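Local coordinates for DNA-entry nuclease (Competence-specific nuclease) (Streptococcus agalactiae ILRI112, PDB 4QGO), which is a DNA-entry nuclease of the His-Me finger (beta-beta-alpha) clan, probably cleaving DNA, and is regarded as a virulence factor of the bacterium, at residues Q54-D58 and N131-V135; D58-P63 and Y178-D183. The protein carries 1 engineered substitution. All blocks are in the same frame, centred on the assembly; numbering follows the deposited sequence.

In the fold
Both contacts use the loop that joins strands 52-54 and 66-70, which lie next to each other at one border of the seven-stranded antiparallel sheet. Contact 1 ties its first half to the loop entering strand 135-139; contact 2 ties its turn to the loop between strands 170-177 and 188-195. Both ranges include Asp58, which takes part in contact 2 alone; their centres are about 12 Å apart. Each is partly buried. Contact 1, about 12 Å from the chain centre, relies on neutral amides, a water and aliphatic packing. Contact 2, about 15 Å out, is built round the charged, buried Arg62. Pro63 joins them, its ring packing on the carbonyl oxygens of Pro132, Gln133 and Val135.

Contact 1: Q54-D58 and N131-V135; sequences QNTID and NPQNV
Asn55 carries the polar side of this contact, its amide laid against Asn134 of the neighbouring loop. ND2 of Asn55 donates to OD1 of Asn134 over 3.0 Å, bent to 150° at the hydrogen. ND2 comes in from above the carbonyl plane of Asn134, not on a lone pair, and the two amide planes stand 47° apart. OD1 of Asn134 also accepts from Ile114 N, while OD1 of Asn55 takes the indole N-H of Trp125, so the buried Asn55 amide is held at both ends.

One water bridges the two segments: it accepts from Asn55 ND2 and from Thr56 N, 2.9 Å away, and donates to Gln133 O at 2.8 Å. Within 131-135, an Asx turn shapes the chain, with Gln133 N donating to Asn131 OD1 at 2.9 Å. Asn131 ND2 donates to Asp126 O.

The apolar part is Gln133 against Asn55 and Ile57. CB of Gln133 lies 3.7 Å from CB of Asn55, and its CG meets Ile57 CG2 at 3.6 Å, the two side chains crossing at about a right angle. A chi1 of 57° places Ile57 CG2 anti to the carbonyl carbon, where the methyl meets the stem of Gln133.

The contact joins the loop leaving strand 52-54 to the one entering strand 135-139, which with strand 108-112 and the following helix 140-144 is consistent with the beta-beta-alpha element of this nuclease clan.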
# COMPACT_ATOMS: atom_id res chain seq x y z
N GLN A 54 -12.95 3.61 -4.52
CA GLN A 54 -13.66 2.35 -4.43
C GLN A 54 -12.78 1.32 -3.73
O GLN A 54 -11.72 0.95 -4.24
CB GLN A 54 -14.02 1.84 -5.83
CG GLN A 54 -14.77 0.53 -5.81
CD GLN A 54 -16.16 0.67 -5.25
OE1 GLN A 54 -16.98 1.44 -5.76
NE2 GLN A 54 -16.44 -0.05 -4.17
N ASN A 55 -13.19 0.89 -2.54
CA ASN A 55 -12.54 -0.24 -1.87
C ASN A 55 -13.28 -1.52 -2.21
O ASN A 55 -14.48 -1.49 -2.55
CB ASN A 55 -12.54 -0.04 -0.35
CG ASN A 55 -11.52 0.98 0.11
OD1 ASN A 55 -11.88 2.02 0.68
ND2 ASN A 55 -10.25 0.68 -0.09
N THR A 56 -12.59 -2.65 -2.14
CA THR A 56 -13.21 -3.93 -2.44
C THR A 56 -12.62 -5.00 -1.53
O THR A 56 -11.56 -4.80 -0.91
CB THR A 56 -13.02 -4.38 -3.91
OG1 THR A 56 -11.69 -4.85 -4.12
CG2 THR A 56 -13.33 -3.23 -4.90
N ILE A 57 -13.30 -6.13 -1.44
CA ILE A 57 -12.79 -7.28 -0.70
C ILE A 57 -12.86 -8.54 -1.55
O ILE A 57 -13.67 -8.63 -2.48
CB ILE A 57 -13.52 -7.51 0.65
CG1 ILE A 57 -15.03 -7.68 0.44
CG2 ILE A 57 -13.23 -6.36 1.62
CD1 ILE A 57 -15.76 -8.04 1.73
N ASP A 58 -12.02 -9.52 -1.23
CA ASP A 58 -12.00 -10.76 -2.01
C ASP A 58 -12.91 -11.83 -1.38
O ASP A 58 -13.64 -11.55 -0.45
CB ASP A 58 -10.56 -11.26 -2.24
CG ASP A 58 -9.83 -11.59 -0.95
OD1 ASP A 58 -10.49 -11.93 0.06
OD2 ASP A 58 -8.58 -11.51 -0.96
N ASN A 131 -12.25 1.22 8.52
CA ASN A 131 -12.91 0.75 7.30
C ASN A 131 -12.33 -0.61 6.95
O ASN A 131 -11.17 -0.70 6.56
CB ASN A 131 -12.66 1.75 6.17
CG ASN A 131 -13.28 1.31 4.84
OD1 ASN A 131 -13.57 0.13 4.63
ND2 ASN A 131 -13.46 2.26 3.94
N PRO A 132 -13.12 -1.69 7.09
CA PRO A 132 -12.55 -3.04 6.99
C PRO A 132 -12.12 -3.41 5.57
O PRO A 132 -11.44 -4.41 5.39
CB PRO A 132 -13.70 -3.94 7.46
CG PRO A 132 -14.93 -3.17 7.10
CD PRO A 132 -14.57 -1.73 7.36
N GLN A 133 -12.52 -2.62 4.58
CA GLN A 133 -12.12 -2.89 3.21
C GLN A 133 -10.88 -2.08 2.83
O GLN A 133 -10.33 -2.29 1.75
CB GLN A 133 -13.25 -2.56 2.23
CG GLN A 133 -14.57 -3.21 2.60
CD GLN A 133 -15.46 -3.43 1.40
OE1 GLN A 133 -15.18 -2.95 0.29
NE2 GLN A 133 -16.55 -4.15 1.61
N ASN A 134 -10.45 -1.18 3.71
CA ASN A 134 -9.37 -0.23 3.40
C ASN A 134 -8.17 -0.32 4.33
O ASN A 134 -7.27 0.50 4.23
CB ASN A 134 -9.90 1.22 3.41
CG ASN A 134 -8.92 2.23 2.79
OD1 ASN A 134 -8.34 1.99 1.75
ND2 ASN A 134 -8.75 3.38 3.45
N VAL A 135 -8.14 -1.30 5.23
CA VAL A 135 -7.07 -1.36 6.22
C VAL A 135 -6.51 -2.77 6.34
O VAL A 135 -7.26 -3.73 6.48
CB VAL A 135 -7.56 -0.89 7.61
CG1 VAL A 135 -6.41 -0.97 8.63
CG2 VAL A 135 -8.12 0.52 7.53
O HOH W 1 -9.92 -2.14 -1.06

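Contact 2: D58-P63 and Y178-D183; sequences DNQQRP and YRNDTD
Arg62 and Tyr178 both start with CG anti to the carbonyl carbon (chi1 -53° for Arg62), and a bend at chi3 of Arg62 (-57°) helps lay its guanidinium on the tyrosine ring. The two flat groups are 11° from parallel, with CZ of Arg62 3.8 Å from the centroid of the Tyr178 ring, a stacked cation-pi pair; CD of the arginine adds a CH-pi contact over the same face. Across the opposite face of the guanidinium sits Asp181 O.

At the edge, NH1 of Arg62 donates to Asn180 O and Asp183 O, each at 2.9 Å and nearly straight, while NE and NH2 converge on the single oxygen Asp58 OD2, NE at 2.8 Å on the syn lone pair and NH2 from above the carboxylate plane. This salt bridge helps fix the rotation of the buried guanidinium and probably balances its charge.

Asp58 also opens a type I beta turn, 58-61, connecting two sheet strands. Its OD1 forms an Asx turn with Gln60 N and accepts Arg62 N from the opposite face of the carboxylate.

Opposite, Asn180 OD1 makes an Asx turn with Thr182 N and completes an Asx motif with Asp183 N. A water links Gln60 OE1 to Asp181 OD1. At the edge of its ring, Tyr178 OH donates in the carbonyl plane to Pro63 O over 2.7 Å, and both residues rest on Val136 of strand 135-139.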
# COMPACT_ATOMS: atom_id res chain seq x y z
N ASP A 58 -12.02 -9.52 -1.23
CA ASP A 58 -12.00 -10.76 -2.01
C ASP A 58 -12.91 -11.83 -1.38
O ASP A 58 -13.64 -11.55 -0.45
CB ASP A 58 -10.56 -11.26 -2.24
CG ASP A 58 -9.83 -11.59 -0.95
OD1 ASP A 58 -10.49 -11.93 0.06
OD2 ASP A 58 -8.58 -11.51 -0.96
N ASN A 59 -12.87 -13.05 -1.91
CA ASN A 59 -13.81 -14.07 -1.45
C ASN A 59 -13.52 -14.57 -0.04
O ASN A 59 -14.36 -15.22 0.58
CB ASN A 59 -13.89 -15.23 -2.45
CG ASN A 59 -14.73 -14.89 -3.68
OD1 ASN A 59 -15.62 -14.04 -3.63
ND2 ASN A 59 -14.44 -15.56 -4.79
N GLN A 60 -12.33 -14.25 0.46
CA GLN A 60 -11.98 -14.58 1.83
C GLN A 60 -12.17 -13.38 2.74
O GLN A 60 -11.70 -13.37 3.88
CB GLN A 60 -10.55 -15.11 1.89
CG GLN A 60 -10.37 -16.44 1.13
CD GLN A 60 -10.30 -16.28 -0.40
OE1 GLN A 60 -9.57 -15.43 -0.92
NE2 GLN A 60 -11.06 -17.10 -1.11
N GLN A 61 -12.89 -12.38 2.24
CA GLN A 61 -13.24 -11.17 2.99
C GLN A 61 -12.02 -10.33 3.37
O GLN A 61 -12.06 -9.59 4.35
CB GLN A 61 -14.04 -11.48 4.26
CG GLN A 61 -14.98 -12.67 4.18
CD GLN A 61 -16.29 -12.33 3.53
OE1 GLN A 61 -16.36 -11.44 2.68
NE2 GLN A 61 -17.34 -13.03 3.93
N ARG A 62 -10.95 -10.43 2.58
CA ARG A 62 -9.74 -9.64 2.80
C ARG A 62 -9.77 -8.40 1.93
O ARG A 62 -10.25 -8.45 0.80
CB ARG A 62 -8.50 -10.45 2.42
CG ARG A 62 -8.40 -11.81 3.09
CD ARG A 62 -7.19 -12.59 2.60
NE ARG A 62 -7.17 -12.78 1.15
CZ ARG A 62 -6.32 -13.56 0.49
NH1 ARG A 62 -5.40 -14.27 1.14
NH2 ARG A 62 -6.41 -13.66 -0.82
N PRO A 63 -9.23 -7.28 2.43
CA PRO A 63 -9.10 -6.09 1.57
C PRO A 63 -8.38 -6.42 0.27
O PRO A 63 -7.33 -7.08 0.27
CB PRO A 63 -8.28 -5.12 2.43
CG PRO A 63 -8.68 -5.49 3.83
CD PRO A 63 -8.81 -6.99 3.82
N TYR A 178 -1.34 -11.02 -1.83
CA TYR A 178 -1.35 -12.18 -0.93
C TYR A 178 -0.67 -13.36 -1.61
O TYR A 178 -0.76 -13.51 -2.83
CB TYR A 178 -2.79 -12.56 -0.55
CG TYR A 178 -3.56 -11.45 0.14
CD1 TYR A 178 -3.46 -11.24 1.51
CD2 TYR A 178 -4.40 -10.60 -0.58
CE1 TYR A 178 -4.15 -10.22 2.14
CE2 TYR A 178 -5.11 -9.59 0.04
CZ TYR A 178 -4.98 -9.40 1.40
OH TYR A 178 -5.67 -8.39 2.01
N ARG A 179 0.02 -14.19 -0.82
CA ARG A 179 0.75 -15.33 -1.38
C ARG A 179 -0.18 -16.39 -1.93
O ARG A 179 0.19 -17.17 -2.81
CB ARG A 179 1.59 -16.03 -0.31
CG ARG A 179 2.74 -15.21 0.26
CD ARG A 179 3.54 -16.06 1.25
NE ARG A 179 2.69 -16.60 2.30
CZ ARG A 179 3.07 -17.55 3.15
NH1 ARG A 179 4.29 -18.08 3.07
NH2 ARG A 179 2.23 -17.98 4.08
N ASN A 180 -1.38 -16.42 -1.38
CA ASN A 180 -2.35 -17.48 -1.64
C ASN A 180 -3.73 -17.01 -1.23
O ASN A 180 -3.91 -15.87 -0.79
CB ASN A 180 -1.95 -18.74 -0.87
CG ASN A 180 -1.81 -18.49 0.62
OD1 ASN A 180 -2.70 -17.91 1.25
ND2 ASN A 180 -0.68 -18.90 1.19
N ASP A 181 -4.71 -17.88 -1.34
CA ASP A 181 -6.08 -17.46 -1.11
C ASP A 181 -6.45 -17.32 0.36
O ASP A 181 -7.49 -16.76 0.68
CB ASP A 181 -7.07 -18.40 -1.81
CG ASP A 181 -7.11 -18.20 -3.30
OD1 ASP A 181 -6.67 -17.13 -3.77
OD2 ASP A 181 -7.60 -19.10 -4.01
N THR A 182 -5.60 -17.81 1.27
CA THR A 182 -5.98 -17.86 2.68
C THR A 182 -5.20 -16.96 3.65
O THR A 182 -5.70 -16.67 4.73
CB THR A 182 -5.96 -19.30 3.21
OG1 THR A 182 -4.66 -19.86 3.03
CG2 THR A 182 -6.98 -20.14 2.45
N ASP A 183 -4.00 -16.53 3.27
CA ASP A 183 -3.19 -15.68 4.15
C ASP A 183 -3.98 -14.48 4.65
O ASP A 183 -4.69 -13.82 3.89
CB ASP A 183 -1.97 -15.11 3.43
CG ASP A 183 -0.82 -16.07 3.33
OD1 ASP A 183 -0.87 -17.21 3.85
OD2 ASP A 183 0.19 -15.65 2.73
O HOH W 2 -8.58 -14.64 -3.60